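Local coordinates for E3 ubiquitin-protein ligase HERC2 (Homo sapiens, PDB 4L1M) that belongs to an E3 ubiquitin-protein ligase, which probably directs ubiquitin onto target proteins, and folds here into its first RCC1-like beta-propeller domain, at residues A[54-60]-A[376-381]; A[60-65]-A[76-80]; A[106-110]-A[120-124]; A[279-284]-A[299-305]. One frame throughout, in Å; residues are numbered along the deposited sequence.

Interaction 1. Residues A[54-60]-A[376-381]; sequences GVTQIAC and FAWSSC
Trp378 carries this contact between two blades of the RCC1-like propeller, lying against the backbone and side chains of residues 55-58. Val55 CG1 sits over the five-membered ring, 4.2 Å from its centroid and almost on the ring normal, a CH-pi contact. At the other end of the indole, Ile58 CD1 comes within 3.9 Å of Trp378 CZ3; the isoleucine and the indole pass one another, each reaching toward the other's strand. With chi1 at 60°, Trp378 CG is tucked between its backbone N and carbonyl carbon, and the indole lies along the facing chain instead of across it. Ile58 CD1 also meets Phe376 CB at 4.2 Å. Cys381 closes the far end by plain packing, its CB 3.7 Å from Gly54 CA.

A sulfur contact adds to these: Cys60 SG lies 4.0 Å from Phe376 CE2, in an oblique sulfur-aromatic arrangement.

Polar contact across the segments runs through water. One molecule, in the indole plane at its edge, accepts from Trp378 NE1 at 2.7 Å and donates to Thr56 O at 2.7 Å, so the buried N-H is satisfied without a direct bond between the segments.

The strand parts 57-60 and 376-379 run antiparallel in direction, but their axes stay 8.9 Å apart: they face each other as members of two different sheets. Strand 64-69 pairs with 55-60, and strand 365-370 with 374-379; Ala369 touches both Ile58 and Trp378.

Interaction 2. Residues A[60-65]-A[76-80]; sequences CAEKRF and TQAYN. With SO4 (sulfate ion), chain G.
Tyr79 lays its ring against the turn 61-64 at the open end of the beta hairpin formed by strands 64-69 and 74-78, within one propeller blade. Arg64 backbone lies over one face of this ring, and the carbonyls of Ala61 and Glu62 approach its edge. The phenol OH donates to Ala61 O at 2.6 Å, and Tyr79 N binds Lys63 O, so ring and backbone together pin the turn.

Phe65 lies nearly parallel to Tyr79, planes 14° apart, but the rings are slid so far that they barely overlap; contact is between Phe65 CD1 and Tyr79 CE1, 3.4 Å apart. Gln77 runs alongside Phe65, pointing the same way, with its CB over the phenyl face. Gln77 OE1 accepts from Ala85 N, and NE2 bonds both Thr83 O and Ala78 O. Paired backbones of Phe65 and Gln77 exchange two hydrogen bonds.

On the face carrying Arg64 and Ala78, the guanidinium has Ala78 over one side, with NH2 3.8 Å from Ala78 CB. A bend at chi3 (54°) turns its edge to two partners: NE donates to sulfate O1 at 3.1 Å, and NH1 donates to Thr76 OG1 at 3.3 Å, the hydroxyl lying only 6° from the guanidinium plane.

Interaction 3. Residues A[106-110]-A[120-124]; sequences GHHYL and SWGCG. With SO4 (sulfate ion), chain G.
Tyr109 N donates to Trp121 O at 3.0 Å, and Trp121 N returns a bond to Tyr109 O, making the two residues an antiparallel hydrogen-bonded pair. Equally short is the bond from Cys123 N to His107 O, 3.0 Å and almost straight at 178°, tying the two segments together at the open end of the hairpin.

On the same sheet face the side chains of Tyr109 and Trp121 cross at about a right angle. Tyr109 CB presses over the indole, 3.5 Å from the centroid of its six-membered ring and nearly on the ring normal, a CH-pi contact; the phenol ring then leans across the five-membered ring at 31°. Trp121 chi1 of 68° folds the indole back beneath that CB. Gly122 CA lies 3.6 Å from His107 O. Leu110 CD2 packs on Ser120 CB, 3.6 Å away, on the other face.

A sulfate, probably from the crystallisation liquor, lies beyond the phenol: Tyr109 OH donates to its O4 at 3.1 Å and His107 ND1 makes a weak bond to O2, while Arg64 holds the same ion.

Strands 108-113 and 118-122 are the central pair of a four-stranded sheet, flanked by 97-101 and 140-142. Tyr109 and Trp121 face Leu66 on strand 64-69; Leu110 packs toward strand 155-160, and His108 NE2 bonds Ser165, linking the sheet to the next one.

Interaction 4. Residues A[279-284]-A[299-305]; sequences QVYSWG and VRYPKLL
Trp283 and Pro302 pack closely. The proline ring lies over the indole face, with Pro302 CG 3.8 Å from the centroid of the six-membered ring and Pro302 CB 3.6 Å from Trp283 CE3. Trp283 chi1 of 66° swings the indole under the proline, and Trp283 CB touches the carbonyl oxygens of both Val299 and Tyr301. Leu304 crosses the Tyr281 ring, its CA and CD1 over one face and its CB 3.8 Å from Tyr281 CE2. At the other end of the segments, the buried side chains of Val280 and Leu305 lie side by side, CG1 to CD2 4.1 Å.

The solvent side is looser. Gln279 NE2 only brushes Leu304 CD2 at 3.9 Å. Exposed Lys303 touches this strand chiefly through its backbone; exposed Tyr301 turns away, making a cation-pi contact with Lys255.

Backbone bonds hold both ends. Gly284 and Val299 exchange a pair, Gly284 N to Val299 O being 2.8 Å, and Ser282 and Lys303 exchange another, although Lys303 N approaches Ser282 O from above its carbonyl plane. Leu305 N adds a bond to Val280 O. Between the two pairs the register slips by two residues at the corner at Tyr301, a beta bulge on the outer edge of an RCC1-type propeller blade.

In the fold
The chain folds into seven four-stranded antiparallel sheets, the blades of an RCC1-like propeller. Interaction 1 joins strand 374-379 near the C-terminus to strand 55-60 near the N-terminus, so it closes the ring, and the other three contacts nest within the loop it closes. Interactions 2, 3 and 4 follow in series, each inside a single blade. Interactions 1 and 2 share Cys60 and a sheet, with centres 14 Å apart. Interactions 2 and 3, 12 Å apart, lie in adjacent blades that meet between Glu62 and Gly106 and hold one sulfate between them. Interaction 4 sits across the propeller, about 27 to 30 Å from the others between centres.

Interaction 1. Residues A[54-60]-A[376-381]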
loop_
_atom_site.group_PDB
_atom_site.type_symbol
_atom_site.label_atom_id
_atom_site.label_comp_id
_atom_site.label_asym_id
_atom_site.label_seq_id
_atom_site.Cartn_x
_atom_site.Cartn_y
_atom_site.Cartn_z
ATOM N N GLY A 54 7.004 18.573 6.377
ATOM C CA GLY A 54 7.557 18.318 5.048
ATOM C C GLY A 54 7.336 16.865 4.692
ATOM O O GLY A 54 8.241 16.035 4.803
ATOM N N VAL A 55 6.121 16.560 4.257
ATOM C CA VAL A 55 5.697 15.175 4.004
ATOM C C VAL A 55 6.241 14.638 2.675
ATOM O O VAL A 55 6.158 15.319 1.644
ATOM C CB VAL A 55 4.174 15.078 4.012
ATOM C CG1 VAL A 55 3.731 13.655 3.801
ATOM C CG2 VAL A 55 3.629 15.592 5.327
ATOM N N THR A 56 6.842 13.448 2.719
ATOM C CA THR A 56 7.299 12.760 1.505
ATOM C C THR A 56 6.499 11.484 1.304
ATOM O O THR A 56 6.340 11.026 0.171
ATOM C CB THR A 56 8.821 12.438 1.516
ATOM O OG1 THR A 56 9.131 11.485 2.548
ATOM C CG2 THR A 56 9.633 13.683 1.747
ATOM N N GLN A 57 6.021 10.907 2.408
ATOM C CA GLN A 57 5.267 9.672 2.387
ATOM C C GLN A 57 4.297 9.583 3.556
ATOM O O GLN A 57 4.570 10.119 4.621
ATOM C CB GLN A 57 6.253 8.521 2.504
ATOM C CG GLN A 57 6.017 7.332 1.614
ATOM C CD GLN A 57 7.282 6.475 1.608
ATOM O OE1 GLN A 57 8.370 6.927 1.151
ATOM N NE2 GLN A 57 7.181 5.288 2.147
ATOM N N ILE A 58 3.177 8.899 3.349
ATOM C CA ILE A 58 2.254 8.584 4.406
ATOM C C ILE A 58 1.827 7.125 4.283
ATOM O O ILE A 58 1.360 6.710 3.236
ATOM C CB ILE A 58 0.986 9.463 4.319
ATOM C CG1 ILE A 58 1.331 10.906 4.625
ATOM C CG2 ILE A 58 -0.097 8.938 5.275
ATOM C CD1 ILE A 58 0.157 11.854 4.622
ATOM N N ALA A 59 1.963 6.369 5.370
ATOM C CA ALA A 59 1.564 4.974 5.424
ATOM C C ALA A 59 0.397 4.818 6.407
ATOM O O ALA A 59 0.540 5.051 7.594
ATOM C CB ALA A 59 2.723 4.116 5.853
ATOM N N CYS A 60 -0.751 4.428 5.879
ATOM C CA CYS A 60 -1.962 4.392 6.632
ATOM C C CYS A 60 -2.170 3.009 7.232
ATOM O O CYS A 60 -2.252 2.027 6.507
ATOM C CB CYS A 60 -3.128 4.754 5.715
ATOM S SG CYS A 60 -3.153 6.503 5.222
ATOM N N PHE A 376 -5.635 10.992 1.739
ATOM C CA PHE A 376 -4.718 12.126 1.822
ATOM C C PHE A 376 -4.064 12.390 0.477
ATOM O O PHE A 376 -3.857 11.476 -0.316
ATOM C CB PHE A 376 -3.619 11.853 2.827
ATOM C CG PHE A 376 -4.109 11.581 4.213
ATOM C CD1 PHE A 376 -4.270 12.613 5.121
ATOM C CD2 PHE A 376 -4.393 10.280 4.622
ATOM C CE1 PHE A 376 -4.708 12.364 6.415
ATOM C CE2 PHE A 376 -4.831 10.028 5.914
ATOM C CZ PHE A 376 -4.986 11.076 6.811
ATOM N N ALA A 377 -3.748 13.652 0.230
ATOM C CA ALA A 377 -3.031 14.050 -0.962
ATOM C C ALA A 377 -2.115 15.202 -0.594
ATOM O O ALA A 377 -2.555 16.115 0.109
ATOM C CB ALA A 377 -4.005 14.477 -2.055
ATOM N N TRP A 378 -0.867 15.175 -1.074
ATOM C CA TRP A 378 0.046 16.272 -0.815
ATOM C C TRP A 378 0.814 16.768 -2.038
ATOM O O TRP A 378 1.155 16.004 -2.946
ATOM C CB TRP A 378 1.024 15.910 0.310
ATOM C CG TRP A 378 1.879 14.722 0.031
ATOM C CD1 TRP A 378 3.153 14.718 -0.446
ATOM C CD2 TRP A 378 1.522 13.344 0.240
ATOM N NE1 TRP A 378 3.609 13.422 -0.576
ATOM C CE2 TRP A 378 2.633 12.562 -0.146
ATOM C CE3 TRP A 378 0.369 12.700 0.707
ATOM C CZ2 TRP A 378 2.622 11.183 -0.091
ATOM C CZ3 TRP A 378 0.356 11.327 0.756
ATOM C CH2 TRP A 378 1.477 10.573 0.356
ATOM N N SER A 379 1.104 18.060 -2.018
ATOM C CA SER A 379 2.009 18.672 -2.964
ATOM C C SER A 379 3.440 18.441 -2.479
ATOM O O SER A 379 3.651 17.822 -1.456
ATOM C CB SER A 379 1.733 20.176 -3.078
ATOM O OG SER A 379 1.885 20.807 -1.814
ATOM N N SER A 380 4.422 18.940 -3.222
ATOM C CA SER A 380 5.811 18.692 -2.869
ATOM C C SER A 380 6.274 19.596 -1.734
ATOM O O SER A 380 5.835 20.752 -1.633
ATOM C CB SER A 380 6.695 18.878 -4.086
ATOM O OG SER A 380 8.036 19.013 -3.677
ATOM N N CYS A 381 7.164 19.067 -0.887
ATOM C CA CYS A 381 7.756 19.843 0.213
ATOM C C CYS A 381 9.088 20.508 -0.034
ATOM O O CYS A 381 9.638 21.079 0.911
ATOM C CB CYS A 381 7.957 18.996 1.447
ATOM S SG CYS A 381 9.225 17.714 1.303
HETATM O O HOH W 1 5.865 12.776 -1.856
#

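Interaction 2. Residues A[60-65]-A[76-80]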
loop_
_atom_site.group_PDB
_atom_site.type_symbol
_atom_site.label_atom_id
_atom_site.label_comp_id
_atom_site.label_asym_id
_atom_site.label_seq_id
_atom_site.Cartn_x
_atom_site.Cartn_y
_atom_site.Cartn_z
ATOM N N CYS A 60 -0.751 4.428 5.879
ATOM C CA CYS A 60 -1.962 4.392 6.632
ATOM C C CYS A 60 -2.170 3.009 7.232
ATOM O O CYS A 60 -2.252 2.027 6.507
ATOM C CB CYS A 60 -3.128 4.754 5.715
ATOM S SG CYS A 60 -3.153 6.503 5.222
ATOM N N ALA A 61 -2.268 2.952 8.555
ATOM C CA ALA A 61 -2.669 1.727 9.236
ATOM C C ALA A 61 -4.152 1.820 9.589
ATOM O O ALA A 61 -4.862 2.691 9.079
ATOM C CB ALA A 61 -1.816 1.491 10.460
ATOM N N GLU A 62 -4.635 0.926 10.435
ATOM C CA GLU A 62 -6.072 0.889 10.731
ATOM C C GLU A 62 -6.565 1.995 11.662
ATOM O O GLU A 62 -7.619 2.569 11.397
ATOM C CB GLU A 62 -6.489 -0.460 11.290
ATOM C CG GLU A 62 -7.998 -0.677 11.202
ATOM C CD GLU A 62 -8.477 -1.826 12.067
ATOM O OE1 GLU A 62 -8.661 -1.612 13.287
ATOM O OE2 GLU A 62 -8.666 -2.931 11.522
ATOM N N LYS A 63 -5.840 2.273 12.746
ATOM C CA LYS A 63 -6.263 3.327 13.692
ATOM C C LYS A 63 -5.392 4.569 13.629
ATOM O O LYS A 63 -5.712 5.585 14.228
ATOM C CB LYS A 63 -6.245 2.815 15.143
ATOM C CG LYS A 63 -7.062 1.561 15.424
ATOM C CD LYS A 63 -8.567 1.776 15.261
ATOM C CE LYS A 63 -9.355 0.640 15.940
ATOM N NZ LYS A 63 -10.499 0.138 15.123
ATOM N N ARG A 64 -4.281 4.485 12.920
ATOM C CA ARG A 64 -3.353 5.592 12.841
ATOM C C ARG A 64 -2.542 5.563 11.547
ATOM O O ARG A 64 -2.653 4.629 10.747
ATOM C CB ARG A 64 -2.442 5.587 14.044
ATOM C CG ARG A 64 -1.710 4.293 14.284
ATOM C CD ARG A 64 -0.940 4.341 15.599
ATOM N NE ARG A 64 -1.779 4.696 16.766
ATOM C CZ ARG A 64 -1.717 5.868 17.430
ATOM N NH1 ARG A 64 -0.860 6.867 17.080
ATOM N NH2 ARG A 64 -2.510 6.056 18.481
ATOM N N PHE A 65 -1.792 6.628 11.316
ATOM C CA PHE A 65 -0.918 6.689 10.163
ATOM C C PHE A 65 0.446 7.200 10.541
ATOM O O PHE A 65 0.594 7.940 11.517
ATOM C CB PHE A 65 -1.521 7.500 8.996
ATOM C CG PHE A 65 -1.823 8.946 9.313
ATOM C CD1 PHE A 65 -2.894 9.289 10.086
ATOM C CD2 PHE A 65 -1.069 9.965 8.761
ATOM C CE1 PHE A 65 -3.180 10.627 10.350
ATOM C CE2 PHE A 65 -1.361 11.292 9.012
ATOM C CZ PHE A 65 -2.419 11.622 9.803
ATOM N N THR A 76 3.800 9.802 14.057
ATOM C CA THR A 76 2.577 9.022 14.093
ATOM C C THR A 76 1.418 9.873 14.581
ATOM O O THR A 76 1.590 10.730 15.456
ATOM C CB THR A 76 2.748 7.730 14.954
ATOM O OG1 THR A 76 1.561 6.936 14.879
ATOM C CG2 THR A 76 3.054 8.043 16.434
ATOM N N GLN A 77 0.243 9.620 14.024
ATOM C CA GLN A 77 -0.972 10.320 14.386
ATOM C C GLN A 77 -2.159 9.350 14.294
ATOM O O GLN A 77 -2.271 8.591 13.328
ATOM C CB GLN A 77 -1.187 11.465 13.411
ATOM C CG GLN A 77 -2.500 12.222 13.556
ATOM C CD GLN A 77 -2.551 13.113 14.775
ATOM O OE1 GLN A 77 -1.576 13.746 15.141
ATOM N NE2 GLN A 77 -3.709 13.184 15.401
ATOM N N ALA A 78 -3.076 9.416 15.266
ATOM C CA ALA A 78 -4.327 8.625 15.203
ATOM C C ALA A 78 -5.375 9.368 14.392
ATOM O O ALA A 78 -5.486 10.585 14.480
ATOM C CB ALA A 78 -4.865 8.343 16.608
ATOM N N TYR A 79 -6.183 8.626 13.651
ATOM C CA TYR A 79 -7.272 9.214 12.876
ATOM C C TYR A 79 -8.307 9.843 13.747
ATOM O O TYR A 79 -8.894 10.854 13.375
ATOM C CB TYR A 79 -7.989 8.147 12.029
ATOM C CG TYR A 79 -7.127 7.384 11.059
ATOM C CD1 TYR A 79 -6.363 8.040 10.099
ATOM C CD2 TYR A 79 -7.096 6.023 11.085
ATOM C CE1 TYR A 79 -5.573 7.336 9.202
ATOM C CE2 TYR A 79 -6.333 5.301 10.173
ATOM C CZ TYR A 79 -5.567 5.951 9.238
ATOM O OH TYR A 79 -4.814 5.192 8.375
ATOM N N ASN A 80 -8.575 9.225 14.891
ATOM C CA ASN A 80 -9.683 9.651 15.741
ATOM C C ASN A 80 -9.262 10.392 16.992
ATOM O O ASN A 80 -10.035 10.510 17.927
ATOM C CB ASN A 80 -10.582 8.467 16.114
ATOM C CG ASN A 80 -11.995 8.909 16.470
ATOM O OD1 ASN A 80 -12.618 9.696 15.745
ATOM N ND2 ASN A 80 -12.504 8.427 17.605
HETATM S S SO4 G . -2.747 0.497 16.758
HETATM O O1 SO4 G . -2.721 1.816 17.434
HETATM O O2 SO4 G . -3.712 -0.385 17.471
HETATM O O3 SO4 G . -3.171 0.683 15.339
HETATM O O4 SO4 G . -1.382 -0.110 16.753
#

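Interaction 3. Residues A[106-110]-A[120-124]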
loop_
_atom_site.group_PDB
_atom_site.type_symbol
_atom_site.label_atom_id
_atom_site.label_comp_id
_atom_site.label_asym_id
_atom_site.label_seq_id
_atom_site.Cartn_x
_atom_site.Cartn_y
_atom_site.Cartn_z
ATOM N N GLY A 106 -4.256 -2.990 9.085
ATOM C CA GLY A 106 -3.173 -3.542 9.922
ATOM C C GLY A 106 -2.790 -2.745 11.165
ATOM O O GLY A 106 -3.235 -1.616 11.356
ATOM N N HIS A 107 -1.946 -3.359 11.989
ATOM C CA HIS A 107 -1.518 -2.840 13.294
ATOM C C HIS A 107 -0.010 -3.044 13.482
ATOM O O HIS A 107 0.458 -3.265 14.604
ATOM C CB HIS A 107 -2.276 -3.569 14.455
ATOM C CG HIS A 107 -3.761 -3.460 14.353
ATOM N ND1 HIS A 107 -4.485 -2.520 15.058
ATOM C CD2 HIS A 107 -4.655 -4.121 13.573
ATOM C CE1 HIS A 107 -5.765 -2.617 14.732
ATOM N NE2 HIS A 107 -5.894 -3.576 13.827
ATOM N N HIS A 108 0.739 -3.049 12.394
ATOM C CA HIS A 108 2.171 -3.111 12.495
ATOM C C HIS A 108 2.791 -2.275 11.409
ATOM O O HIS A 108 2.138 -1.963 10.430
ATOM C CB HIS A 108 2.695 -4.545 12.509
ATOM C CG HIS A 108 2.717 -5.211 11.168
ATOM N ND1 HIS A 108 1.568 -5.511 10.470
ATOM C CD2 HIS A 108 3.744 -5.703 10.435
ATOM C CE1 HIS A 108 1.889 -6.138 9.353
ATOM N NE2 HIS A 108 3.204 -6.267 9.308
ATOM N N TYR A 109 4.050 -1.904 11.611
ATOM C CA TYR A 109 4.701 -0.903 10.792
ATOM C C TYR A 109 6.078 -1.407 10.423
ATOM O O TYR A 109 6.699 -2.130 11.207
ATOM C CB TYR A 109 4.797 0.400 11.584
ATOM C CG TYR A 109 3.509 0.692 12.309
ATOM C CD1 TYR A 109 2.479 1.378 11.692
ATOM C CD2 TYR A 109 3.298 0.205 13.586
ATOM C CE1 TYR A 109 1.281 1.614 12.340
ATOM C CE2 TYR A 109 2.112 0.421 14.246
ATOM C CZ TYR A 109 1.098 1.130 13.624
ATOM O OH TYR A 109 -0.099 1.325 14.306
ATOM N N LEU A 110 6.541 -1.024 9.234
ATOM C CA LEU A 110 7.936 -1.169 8.842
ATOM C C LEU A 110 8.546 0.184 8.459
ATOM O O LEU A 110 7.866 1.058 7.923
ATOM C CB LEU A 110 8.044 -2.065 7.624
ATOM C CG LEU A 110 7.518 -3.469 7.760
ATOM C CD1 LEU A 110 7.773 -4.201 6.450
ATOM C CD2 LEU A 110 8.188 -4.217 8.889
ATOM N N SER A 120 10.871 -2.800 12.608
ATOM C CA SER A 120 9.462 -3.200 12.692
ATOM C C SER A 120 8.943 -2.958 14.080
ATOM O O SER A 120 9.696 -3.022 15.048
ATOM C CB SER A 120 9.294 -4.677 12.327
ATOM O OG SER A 120 9.948 -5.499 13.278
ATOM N N TRP A 121 7.672 -2.651 14.181
ATOM C CA TRP A 121 7.031 -2.591 15.489
ATOM C C TRP A 121 5.518 -2.751 15.384
ATOM O O TRP A 121 4.961 -2.822 14.279
ATOM C CB TRP A 121 7.427 -1.311 16.249
ATOM C CG TRP A 121 6.926 -0.006 15.699
ATOM C CD1 TRP A 121 5.987 0.798 16.274
ATOM C CD2 TRP A 121 7.363 0.680 14.516
ATOM N NE1 TRP A 121 5.789 1.913 15.513
ATOM C CE2 TRP A 121 6.616 1.868 14.429
ATOM C CE3 TRP A 121 8.279 0.394 13.510
ATOM C CZ2 TRP A 121 6.774 2.785 13.383
ATOM C CZ3 TRP A 121 8.453 1.318 12.465
ATOM C CH2 TRP A 121 7.700 2.488 12.412
ATOM N N GLY A 122 4.868 -2.826 16.547
ATOM C CA GLY A 122 3.434 -3.041 16.626
ATOM C C GLY A 122 3.129 -4.455 17.042
ATOM O O GLY A 122 3.872 -5.050 17.831
ATOM N N CYS A 123 2.027 -4.987 16.517
ATOM C CA CYS A 123 1.565 -6.340 16.832
ATOM C C CYS A 123 2.529 -7.417 16.336
ATOM O O CYS A 123 3.069 -7.329 15.226
ATOM C CB CYS A 123 0.200 -6.574 16.218
ATOM S SG CYS A 123 -0.573 -8.121 16.757
ATOM N N GLY A 124 2.730 -8.437 17.166
ATOM C CA GLY A 124 3.714 -9.489 16.923
ATOM C C GLY A 124 3.129 -10.825 16.493
ATOM O O GLY A 124 3.879 -11.724 16.122
HETATM S S SO4 G . -2.747 0.497 16.758
HETATM O O1 SO4 G . -2.721 1.816 17.434
HETATM O O2 SO4 G . -3.712 -0.385 17.471
HETATM O O3 SO4 G . -3.171 0.683 15.339
HETATM O O4 SO4 G . -1.382 -0.110 16.753
#

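Interaction 4. Residues A[279-284]-A[299-305]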
loop_
_atom_site.group_PDB
_atom_site.type_symbol
_atom_site.label_atom_id
_atom_site.label_comp_id
_atom_site.label_asym_id
_atom_site.label_seq_id
_atom_site.Cartn_x
_atom_site.Cartn_y
_atom_site.Cartn_z
ATOM N N GLN A 279 -2.193 2.915 -17.729
ATOM C CA GLN A 279 -3.456 2.215 -17.641
ATOM C C GLN A 279 -3.563 1.466 -16.320
ATOM O O GLN A 279 -2.554 1.055 -15.745
ATOM C CB GLN A 279 -3.604 1.261 -18.803
ATOM C CG GLN A 279 -3.650 1.960 -20.134
ATOM C CD GLN A 279 -4.183 0.991 -21.162
ATOM O OE1 GLN A 279 -3.732 -0.157 -21.240
ATOM N NE2 GLN A 279 -5.197 1.414 -21.908
ATOM N N VAL A 280 -4.799 1.298 -15.856
ATOM C CA VAL A 280 -5.103 0.662 -14.553
ATOM C C VAL A 280 -6.035 -0.513 -14.740
ATOM O O VAL A 280 -7.014 -0.420 -15.483
ATOM C CB VAL A 280 -5.827 1.636 -13.613
ATOM C CG1 VAL A 280 -6.005 1.019 -12.245
ATOM C CG2 VAL A 280 -5.054 2.948 -13.504
ATOM N N TYR A 281 -5.727 -1.632 -14.093
ATOM C CA TYR A 281 -6.606 -2.781 -14.125
ATOM C C TYR A 281 -6.998 -3.084 -12.724
ATOM O O TYR A 281 -6.173 -3.034 -11.820
ATOM C CB TYR A 281 -5.916 -3.984 -14.759
ATOM C CG TYR A 281 -5.639 -3.817 -16.244
ATOM C CD1 TYR A 281 -4.641 -2.946 -16.687
ATOM C CD2 TYR A 281 -6.360 -4.539 -17.207
ATOM C CE1 TYR A 281 -4.369 -2.786 -18.027
ATOM C CE2 TYR A 281 -6.094 -4.379 -18.559
ATOM C CZ TYR A 281 -5.105 -3.499 -18.964
ATOM O OH TYR A 281 -4.822 -3.320 -20.285
ATOM N N SER A 282 -8.267 -3.408 -12.523
ATOM C CA SER A 282 -8.728 -3.863 -11.199
ATOM C C SER A 282 -9.530 -5.140 -11.349
ATOM O O SER A 282 -10.201 -5.361 -12.364
ATOM C CB SER A 282 -9.569 -2.790 -10.508
ATOM O OG SER A 282 -10.769 -2.547 -11.222
ATOM N N TRP A 283 -9.437 -5.985 -10.334
ATOM C CA TRP A 283 -10.182 -7.234 -10.297
ATOM C C TRP A 283 -10.282 -7.722 -8.856
ATOM O O TRP A 283 -9.605 -7.189 -7.955
ATOM C CB TRP A 283 -9.525 -8.255 -11.197
ATOM C CG TRP A 283 -8.186 -8.697 -10.754
ATOM C CD1 TRP A 283 -7.898 -9.849 -10.102
ATOM C CD2 TRP A 283 -6.926 -8.049 -10.999
ATOM N NE1 TRP A 283 -6.543 -9.960 -9.891
ATOM C CE2 TRP A 283 -5.922 -8.860 -10.422
ATOM C CE3 TRP A 283 -6.548 -6.864 -11.626
ATOM C CZ2 TRP A 283 -4.561 -8.509 -10.442
ATOM C CZ3 TRP A 283 -5.188 -6.512 -11.630
ATOM C CH2 TRP A 283 -4.221 -7.339 -11.044
ATOM N N GLY A 284 -11.180 -8.687 -8.624
ATOM C CA GLY A 284 -11.506 -9.157 -7.276
ATOM C C GLY A 284 -12.939 -8.866 -6.855
ATOM O O GLY A 284 -13.846 -8.862 -7.688
ATOM N N VAL A 299 -15.130 -9.602 -10.273
ATOM C CA VAL A 299 -14.456 -9.693 -11.545
ATOM C C VAL A 299 -13.253 -10.586 -11.335
ATOM O O VAL A 299 -12.390 -10.265 -10.530
ATOM C CB VAL A 299 -14.020 -8.295 -12.033
ATOM C CG1 VAL A 299 -13.107 -8.400 -13.254
ATOM C CG2 VAL A 299 -15.254 -7.425 -12.325
ATOM N N ARG A 300 -13.196 -11.690 -12.073
ATOM C CA ARG A 300 -12.256 -12.752 -11.758
ATOM C C ARG A 300 -11.026 -12.812 -12.652
ATOM O O ARG A 300 -10.147 -13.642 -12.453
ATOM C CB ARG A 300 -12.997 -14.069 -11.732
ATOM C CG ARG A 300 -14.083 -14.062 -10.669
ATOM C CD ARG A 300 -14.892 -15.345 -10.643
ATOM N NE ARG A 300 -16.004 -15.159 -9.736
ATOM C CZ ARG A 300 -15.971 -15.411 -8.428
ATOM N NH1 ARG A 300 -14.889 -15.920 -7.838
ATOM N NH2 ARG A 300 -17.036 -15.160 -7.701
ATOM N N TYR A 301 -10.957 -11.895 -13.618
ATOM C CA TYR A 301 -9.743 -11.633 -14.374
ATOM C C TYR A 301 -9.500 -10.142 -14.437
ATOM O O TYR A 301 -10.442 -9.376 -14.472
ATOM C CB TYR A 301 -9.896 -12.142 -15.773
ATOM C CG TYR A 301 -10.161 -13.621 -15.869
ATOM C CD1 TYR A 301 -9.108 -14.550 -15.873
ATOM C CD2 TYR A 301 -11.451 -14.100 -16.027
ATOM C CE1 TYR A 301 -9.352 -15.909 -16.029
ATOM C CE2 TYR A 301 -11.690 -15.452 -16.171
ATOM C CZ TYR A 301 -10.640 -16.345 -16.169
ATOM O OH TYR A 301 -10.895 -17.682 -16.293
ATOM N N PRO A 302 -8.238 -9.716 -14.491
ATOM C CA PRO A 302 -7.925 -8.290 -14.594
ATOM C C PRO A 302 -8.718 -7.597 -15.675
ATOM O O PRO A 302 -8.784 -8.093 -16.773
ATOM C CB PRO A 302 -6.442 -8.292 -14.969
ATOM C CG PRO A 302 -5.925 -9.531 -14.323
ATOM C CD PRO A 302 -7.024 -10.530 -14.606
ATOM N N LYS A 303 -9.330 -6.477 -15.345
ATOM C CA LYS A 303 -10.184 -5.764 -16.279
ATOM C C LYS A 303 -9.756 -4.299 -16.330
ATOM O O LYS A 303 -9.534 -3.681 -15.290
ATOM C CB LYS A 303 -11.625 -5.868 -15.841
ATOM C CG LYS A 303 -12.603 -5.118 -16.708
ATOM C CD LYS A 303 -13.989 -5.157 -16.099
ATOM C CE LYS A 303 -15.073 -5.252 -17.151
ATOM N NZ LYS A 303 -15.215 -3.982 -17.904
ATOM N N LEU A 304 -9.598 -3.772 -17.543
ATOM C CA LEU A 304 -9.203 -2.402 -17.731
ATOM C C LEU A 304 -10.245 -1.470 -17.137
ATOM O O LEU A 304 -11.438 -1.602 -17.406
ATOM C CB LEU A 304 -9.014 -2.093 -19.242
ATOM C CG LEU A 304 -8.598 -0.656 -19.640
ATOM C CD1 LEU A 304 -7.289 -0.252 -18.990
ATOM C CD2 LEU A 304 -8.477 -0.516 -21.146
ATOM N N LEU A 305 -9.776 -0.499 -16.364
ATOM C CA LEU A 305 -10.652 0.492 -15.727
ATOM C C LEU A 305 -10.953 1.636 -16.708
ATOM O O LEU A 305 -10.181 2.582 -16.838
ATOM C CB LEU A 305 -9.979 0.977 -14.445
ATOM C CG LEU A 305 -10.807 1.750 -13.435
ATOM C CD1 LEU A 305 -12.048 0.986 -13.040
ATOM C CD2 LEU A 305 -9.980 2.022 -12.198
#